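Trichomaglin (Trichosanthes lepiniana, PDB 1SGL) is an S-like ribonuclease of the T2 family that probably cleaves the phosphodiester bonds of single-stranded RNA. Local coordinates at residues 55-63 with 99-108. Residues are numbered along the deposited sequence; the frame is centred on the assembly and turned at random.
Sequences PSCCTGGSF and GQQYEKHGTC. With SO4 (sulfate ion), chain B.
Thr-107 OG1 accepts the backbone N-H of Cys-58 at 2.9 Å in a nearly straight bond (164°) and donates its own hydrogen bond to Glu-103 O. This pair of bonds lies where the chain leaves the last turns of the helix around 99-106, over which the loop 55-63 is laid; residues 102-108 match the second conserved active-site segment (CAS II) of T2 ribonucleases. Threonine suits the place because one hydroxyl can accept and donate at once, and chi1 of 56° sets OG1 between the backbone N and carbonyl carbon, within range of both partners. A valine here would probably leave the Cys-58 N-H and Glu-103 O without this shared mate. Alongside, Cys-57 N donates to Lys-104 O, 3.0 Å away, and the Cys-58 to Cys-108 disulfide, with chi3 of 93°, fixes the irregular loop covalently; Cys-57 is itself bonded to Cys-90.

Farther along, Glu-103 reaches out on an extended chain to take the Phe-63 N-H on the anti side of OE2 (3.0 Å), tilted out of the carboxylate plane, while OE1 bonds Ser-89. A carboxylate can serve both donors, which probably offset the nearby Glu-95 charge.

The CB of His-105 points away from the loop, and its NE2 holds O2 of a sulfate, probably from the crystallisation liquor, at 2.6 Å, helped by Gln-101 NE2 and His-43; in this family such an anion probably marks the phosphate site.

Packing completes the join. Thr-59 and Thr-107 press their CG2 methyls tightly together, 3.2 Å apart, their side chains crossing at about a right angle. At the far end the Phe-63 ring, which also touches Phe-120 of helix 116-129, makes a CH-pi contact with Gly-99. Any side chain there would run into Phe-63 CD2; glycine lets its CA sit 3.7 Å from the ring centroid, over one face.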
loop_
_atom_site.group_PDB
_atom_site.type_symbol
_atom_site.label_atom_id
_atom_site.label_comp_id
_atom_site.label_asym_id
_atom_site.label_seq_id
_atom_site.Cartn_x
_atom_site.Cartn_y
_atom_site.Cartn_z
ATOM N N PRO A 55 -0.174 16.986 8.768
ATOM C CA PRO A 55 -0.316 17.676 7.484
ATOM C C PRO A 55 -0.731 16.801 6.300
ATOM O O PRO A 55 -0.447 15.601 6.249
ATOM C CB PRO A 55 1.066 18.294 7.272
ATOM C CG PRO A 55 1.531 18.554 8.649
ATOM C CD PRO A 55 1.135 17.294 9.371
ATOM N N SER A 56 -1.403 17.439 5.348
ATOM C CA SER A 56 -1.879 16.807 4.127
ATOM C C SER A 56 -2.040 17.952 3.144
ATOM O O SER A 56 -2.395 19.058 3.546
ATOM C CB SER A 56 -3.232 16.139 4.361
ATOM O OG SER A 56 -4.236 17.110 4.603
ATOM N N CYS A 57 -1.778 17.703 1.866
ATOM C CA CYS A 57 -1.903 18.751 0.856
ATOM C C CYS A 57 -0.961 19.877 1.254
ATOM O O CYS A 57 -1.387 20.873 1.834
ATOM C CB CYS A 57 -3.343 19.267 0.815
ATOM S SG CYS A 57 -4.590 17.965 0.559
ATOM N N CYS A 58 0.317 19.719 0.927
ATOM C CA CYS A 58 1.330 20.701 1.296
ATOM C C CYS A 58 1.774 21.703 0.238
ATOM O O CYS A 58 2.534 22.620 0.549
ATOM C CB CYS A 58 2.566 19.977 1.843
ATOM S SG CYS A 58 2.307 19.257 3.496
ATOM N N THR A 59 1.314 21.555 -0.998
ATOM C CA THR A 59 1.742 22.486 -2.035
ATOM C C THR A 59 0.609 23.084 -2.856
ATOM O O THR A 59 0.814 24.061 -3.577
ATOM C CB THR A 59 2.721 21.814 -3.020
ATOM O OG1 THR A 59 3.369 22.817 -3.815
ATOM C CG2 THR A 59 1.971 20.875 -3.952
ATOM N N GLY A 60 -0.581 22.505 -2.752
ATOM C CA GLY A 60 -1.689 23.011 -3.538
ATOM C C GLY A 60 -1.313 22.940 -5.009
ATOM O O GLY A 60 -1.791 23.731 -5.826
ATOM N N GLY A 61 -0.438 21.991 -5.339
ATOM C CA GLY A 61 0.006 21.817 -6.712
ATOM C C GLY A 61 -0.832 20.790 -7.451
ATOM O O GLY A 61 -0.972 19.648 -7.001
ATOM N N SER A 62 -1.378 21.198 -8.594
ATOM C CA SER A 62 -2.228 20.338 -9.412
ATOM C C SER A 62 -1.528 19.109 -9.986
ATOM O O SER A 62 -0.513 19.220 -10.674
ATOM C CB SER A 62 -2.834 21.152 -10.554
ATOM O OG SER A 62 -3.575 22.248 -10.048
ATOM N N PHE A 63 -2.088 17.935 -9.700
ATOM C CA PHE A 63 -1.540 16.678 -10.191
ATOM C C PHE A 63 -1.570 16.632 -11.720
ATOM O O PHE A 63 -2.616 16.813 -12.341
ATOM C CB PHE A 63 -2.341 15.504 -9.637
ATOM C CG PHE A 63 -1.973 14.186 -10.246
ATOM C CD1 PHE A 63 -0.708 13.645 -10.052
ATOM C CD2 PHE A 63 -2.884 13.494 -11.034
ATOM C CE1 PHE A 63 -0.359 12.429 -10.636
ATOM C CE2 PHE A 63 -2.543 12.281 -11.620
ATOM C CZ PHE A 63 -1.283 11.750 -11.421
ATOM N N GLY A 99 -3.306 10.257 -7.996
ATOM C CA GLY A 99 -3.326 11.698 -7.842
ATOM C C GLY A 99 -3.558 12.109 -6.405
ATOM O O GLY A 99 -2.838 12.958 -5.873
ATOM N N GLN A 100 -4.568 11.511 -5.778
ATOM C CA GLN A 100 -4.890 11.817 -4.397
ATOM C C GLN A 100 -3.701 11.551 -3.472
ATOM O O GLN A 100 -3.389 12.377 -2.609
ATOM C CB GLN A 100 -6.073 10.987 -3.922
ATOM C CG GLN A 100 -6.380 11.205 -2.454
ATOM C CD GLN A 100 -6.794 9.935 -1.759
ATOM O OE1 GLN A 100 -6.105 8.921 -1.850
ATOM N NE2 GLN A 100 -7.921 9.976 -1.060
ATOM N N GLN A 101 -3.042 10.404 -3.651
ATOM C CA GLN A 101 -1.896 10.060 -2.814
ATOM C C GLN A 101 -0.776 11.060 -2.991
ATOM O O GLN A 101 -0.150 11.483 -2.015
ATOM C CB GLN A 101 -1.385 8.654 -3.132
ATOM C CG GLN A 101 -2.299 7.561 -2.623
ATOM C CD GLN A 101 -2.457 7.612 -1.116
ATOM O OE1 GLN A 101 -1.482 7.521 -0.383
ATOM N NE2 GLN A 101 -3.689 7.764 -0.652
ATOM N N TYR A 102 -0.525 11.450 -4.236
ATOM C CA TYR A 102 0.530 12.416 -4.497
ATOM C C TYR A 102 0.250 13.793 -3.888
ATOM O O TYR A 102 1.114 14.373 -3.234
ATOM C CB TYR A 102 0.757 12.605 -5.992
ATOM C CG TYR A 102 1.735 13.727 -6.241
ATOM C CD1 TYR A 102 3.073 13.590 -5.880
ATOM C CD2 TYR A 102 1.307 14.965 -6.743
ATOM C CE1 TYR A 102 3.963 14.645 -6.002
ATOM C CE2 TYR A 102 2.194 16.034 -6.864
ATOM C CZ TYR A 102 3.522 15.864 -6.489
ATOM O OH TYR A 102 4.425 16.899 -6.588
ATOM N N GLU A 103 -0.949 14.321 -4.121
ATOM C CA GLU A 103 -1.305 15.639 -3.608
ATOM C C GLU A 103 -1.435 15.673 -2.080
ATOM O O GLU A 103 -0.924 16.574 -1.420
ATOM C CB GLU A 103 -2.616 16.117 -4.234
ATOM C CG GLU A 103 -2.591 16.287 -5.750
ATOM C CD GLU A 103 -3.871 16.934 -6.278
ATOM O OE1 GLU A 103 -4.972 16.567 -5.803
ATOM O OE2 GLU A 103 -3.783 17.805 -7.170
ATOM N N LYS A 104 -2.120 14.686 -1.526
ATOM C CA LYS A 104 -2.331 14.636 -0.090
ATOM C C LYS A 104 -1.081 14.303 0.731
ATOM O O LYS A 104 -0.903 14.834 1.830
ATOM C CB LYS A 104 -3.440 13.631 0.226
ATOM C CG LYS A 104 -3.982 13.718 1.638
ATOM C CD LYS A 104 -5.097 12.708 1.858
ATOM C CE LYS A 104 -5.597 12.747 3.291
ATOM N NZ LYS A 104 -6.612 11.679 3.542
ATOM N N HIS A 105 -0.201 13.457 0.198
ATOM C CA HIS A 105 0.987 13.057 0.951
ATOM C C HIS A 105 2.340 13.337 0.308
ATOM O O HIS A 105 3.271 13.791 0.980
ATOM C CB HIS A 105 0.905 11.563 1.278
ATOM C CG HIS A 105 -0.361 11.162 1.967
ATOM N ND1 HIS A 105 -0.754 11.701 3.171
ATOM C CD2 HIS A 105 -1.317 10.266 1.622
ATOM C CE1 HIS A 105 -1.901 11.157 3.542
ATOM N NE2 HIS A 105 -2.263 10.282 2.620
ATOM N N GLY A 106 2.458 13.049 -0.983
ATOM C CA GLY A 106 3.719 13.262 -1.668
ATOM C C GLY A 106 4.233 14.685 -1.590
ATOM O O GLY A 106 5.438 14.915 -1.528
ATOM N N THR A 107 3.320 15.647 -1.603
ATOM C CA THR A 107 3.703 17.054 -1.542
ATOM C C THR A 107 4.326 17.382 -0.186
ATOM O O THR A 107 5.207 18.235 -0.089
ATOM C CB THR A 107 2.483 17.968 -1.782
ATOM O OG1 THR A 107 1.457 17.656 -0.835
ATOM C CG2 THR A 107 1.930 17.761 -3.186
ATOM N N CYS A 108 3.876 16.682 0.850
ATOM C CA CYS A 108 4.382 16.881 2.201
ATOM C C CYS A 108 5.699 16.141 2.452
ATOM O O CYS A 108 6.236 16.179 3.564
ATOM C CB CYS A 108 3.338 16.419 3.220
ATOM S SG CYS A 108 1.756 17.329 3.162
HETATM S S SO4 B . -5.115 7.908 2.803
HETATM O O1 SO4 B . -6.105 8.355 3.800
HETATM O O2 SO4 B . -4.571 9.087 2.105
HETATM O O3 SO4 B . -5.773 7.019 1.833
HETATM O O4 SO4 B . -4.020 7.172 3.468
HETATM O O HOH W 1 0.505 13.486 4.601
#